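Local coordinates for protein hydrogenase 2 maturation peptidase (Thaumarchaeota archaeon SCGC AB-539-E09, PDB 5TTX) that probably acts as a hydrogenase maturation protease, cleaving a peptide from a hydrogenase precursor as the enzyme is assembled, at residues 61-66 with 156-161. Numbering follows the deposited sequence.
Sequences YEKVIF and EALGLE
Lys63 reaches from its strand across to the last turn of helix 141-158, where it meets Leu158 and the backbone of Ala157. From CB the chain runs out extended, with CG anti to the backbone N (chi1 179°) and the next two torsions also extended, which carries the methylenes straight at the helix. Neither CB nor CG of Lys63 comes within 4.2 Å of the other segment; contact starts at CD, 3.9 Å from CD2 of Leu158, and tightens at CE, 3.7 Å from the same methyl; CE also approaches Ala157 O. Beyond CE the chain bends (chi4 72°), and NZ leaves the apolar patch for a water: Lys63 NZ donates to it over 3.0 Å, and the water in turn donates to that same Ala157 O over 2.8 Å. The bridge thus ties the ammonium to a carbonyl of the final helical turn, while Glu122 offers NZ only a weak, long ion pair. Two residues along the strand, Ile65 points the same way, and its CD1 lies 3.9 Å from Ala157 CB and 4.2 Å from Leu158 CG, against the CG-CD2 side of that leucine. Leu158 therefore serves both strand residues, and also touches Val10 on the neighbouring strand. Just past it, Gly159 has positive phi (77°) and its N bonds to Glu156 O at 3.0 Å, part of the Schellman motif that ends the helix. With strand 63-69 between parallel strands 10-15 and 122-128, this is the packing of a C-terminal helix on the sheet of an alpha/beta fold, consistent with the hydrogenase maturation protease family.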
loop_
_atom_site.group_PDB
_atom_site.type_symbol
_atom_site.label_atom_id
_atom_site.label_comp_id
_atom_site.label_asym_id
_atom_site.label_seq_id
_atom_site.Cartn_x
_atom_site.Cartn_y
_atom_site.Cartn_z
ATOM N N TYR A 61 8.526 28.554 -16.242
ATOM C CA TYR A 61 8.303 29.840 -15.602
ATOM C C TYR A 61 8.006 29.639 -14.128
ATOM O O TYR A 61 7.466 28.610 -13.720
ATOM C CB TYR A 61 7.144 30.604 -16.252
ATOM C CG TYR A 61 7.410 30.884 -17.695
ATOM C CD1 TYR A 61 8.088 32.035 -18.082
ATOM C CD2 TYR A 61 7.026 29.979 -18.677
ATOM C CE1 TYR A 61 8.369 32.288 -19.419
ATOM C CE2 TYR A 61 7.287 30.231 -20.013
ATOM C CZ TYR A 61 7.961 31.385 -20.373
ATOM O OH TYR A 61 8.234 31.628 -21.689
ATOM N N GLU A 62 8.380 30.628 -13.325
ATOM C CA GLU A 62 8.016 30.636 -11.917
ATOM C C GLU A 62 6.801 31.506 -11.635
ATOM O O GLU A 62 6.207 31.399 -10.561
ATOM C CB GLU A 62 9.201 31.123 -11.076
ATOM C CG GLU A 62 9.484 32.603 -11.221
ATOM C CD GLU A 62 10.684 33.074 -10.394
ATOM O OE1 GLU A 62 11.246 32.254 -9.637
ATOM O OE2 GLU A 62 11.059 34.263 -10.495
ATOM N N LYS A 63 6.426 32.375 -12.558
ATOM C CA LYS A 63 5.258 33.212 -12.365
ATOM C C LYS A 63 4.573 33.362 -13.715
ATOM O O LYS A 63 5.244 33.493 -14.741
ATOM C CB LYS A 63 5.660 34.559 -11.747
ATOM C CG LYS A 63 4.526 35.530 -11.524
ATOM C CD LYS A 63 5.024 36.760 -10.802
ATOM C CE LYS A 63 3.912 37.774 -10.580
ATOM N NZ LYS A 63 2.965 37.285 -9.536
ATOM N N VAL A 64 3.244 33.276 -13.720
ATOM C CA VAL A 64 2.449 33.397 -14.939
ATOM C C VAL A 64 1.333 34.396 -14.705
ATOM O O VAL A 64 0.689 34.389 -13.648
ATOM C CB VAL A 64 1.851 32.053 -15.403
ATOM C CG1 VAL A 64 1.124 32.260 -16.699
ATOM C CG2 VAL A 64 2.940 31.057 -15.629
ATOM N N ILE A 65 1.111 35.253 -15.698
ATOM C CA ILE A 65 -0.025 36.168 -15.759
ATOM C C ILE A 65 -0.748 35.902 -17.070
ATOM O O ILE A 65 -0.142 36.015 -18.144
ATOM C CB ILE A 65 0.434 37.633 -15.684
ATOM C CG1 ILE A 65 1.194 37.879 -14.389
ATOM C CG2 ILE A 65 -0.731 38.616 -15.867
ATOM C CD1 ILE A 65 1.693 39.333 -14.267
ATOM N N PHE A 66 -2.030 35.545 -16.986
ATOM C CA PHE A 66 -2.866 35.289 -18.157
ATOM C C PHE A 66 -3.803 36.463 -18.366
ATOM O O PHE A 66 -4.428 36.946 -17.409
ATOM C CB PHE A 66 -3.722 34.015 -18.012
ATOM C CG PHE A 66 -3.016 32.764 -18.429
ATOM C CD1 PHE A 66 -3.075 32.325 -19.739
ATOM C CD2 PHE A 66 -2.280 32.018 -17.505
ATOM C CE1 PHE A 66 -2.399 31.167 -20.134
ATOM C CE2 PHE A 66 -1.620 30.856 -17.889
ATOM C CZ PHE A 66 -1.674 30.435 -19.208
ATOM N N GLU A 156 2.352 46.410 -12.086
ATOM C CA GLU A 156 2.314 46.433 -10.627
ATOM C C GLU A 156 2.536 45.047 -10.060
ATOM O O GLU A 156 3.272 44.884 -9.081
ATOM C CB GLU A 156 0.996 46.970 -10.116
ATOM C CG GLU A 156 0.749 48.416 -10.429
ATOM C CD GLU A 156 -0.705 48.778 -10.221
ATOM O OE1 GLU A 156 -1.045 49.970 -10.382
ATOM O OE2 GLU A 156 -1.497 47.860 -9.892
ATOM N N ALA A 157 1.897 44.044 -10.664
ATOM C CA ALA A 157 2.069 42.666 -10.234
ATOM C C ALA A 157 3.530 42.262 -10.228
ATOM O O ALA A 157 3.947 41.465 -9.386
ATOM C CB ALA A 157 1.286 41.734 -11.158
ATOM N N LEU A 158 4.318 42.804 -11.150
ATOM C CA LEU A 158 5.719 42.454 -11.308
ATOM C C LEU A 158 6.664 43.412 -10.600
ATOM O O LEU A 158 7.881 43.197 -10.634
ATOM C CB LEU A 158 6.074 42.390 -12.800
ATOM C CG LEU A 158 5.322 41.317 -13.588
ATOM C CD1 LEU A 158 5.646 41.363 -15.087
ATOM C CD2 LEU A 158 5.664 39.956 -12.999
ATOM N N GLY A 159 6.152 44.463 -9.968
ATOM C CA GLY A 159 7.036 45.416 -9.325
ATOM C C GLY A 159 7.727 46.384 -10.257
ATOM O O GLY A 159 8.684 47.043 -9.844
ATOM N N LEU A 160 7.253 46.517 -11.496
ATOM C CA LEU A 160 7.885 47.343 -12.513
ATOM C C LEU A 160 7.203 48.689 -12.716
ATOM O O LEU A 160 7.622 49.452 -13.596
ATOM C CB LEU A 160 7.913 46.581 -13.839
ATOM C CG LEU A 160 8.713 45.283 -13.795
ATOM C CD1 LEU A 160 8.566 44.553 -15.104
ATOM C CD2 LEU A 160 10.202 45.556 -13.482
ATOM N N GLU A 161 6.168 48.999 -11.936
ATOM C CA GLU A 161 5.429 50.250 -12.111
ATOM C C GLU A 161 6.230 51.422 -11.570
ATOM O O GLU A 161 7.282 51.756 -12.109
ATOM C CB GLU A 161 4.050 50.182 -11.431
ATOM C CG GLU A 161 4.052 50.446 -9.939
ATOM C CD GLU A 161 4.485 49.236 -9.110
ATOM O OE1 GLU A 161 5.165 48.323 -9.641
ATOM O OE2 GLU A 161 4.134 49.203 -7.911
HETATM O O HOH W 1 2.313 39.721 -7.924
#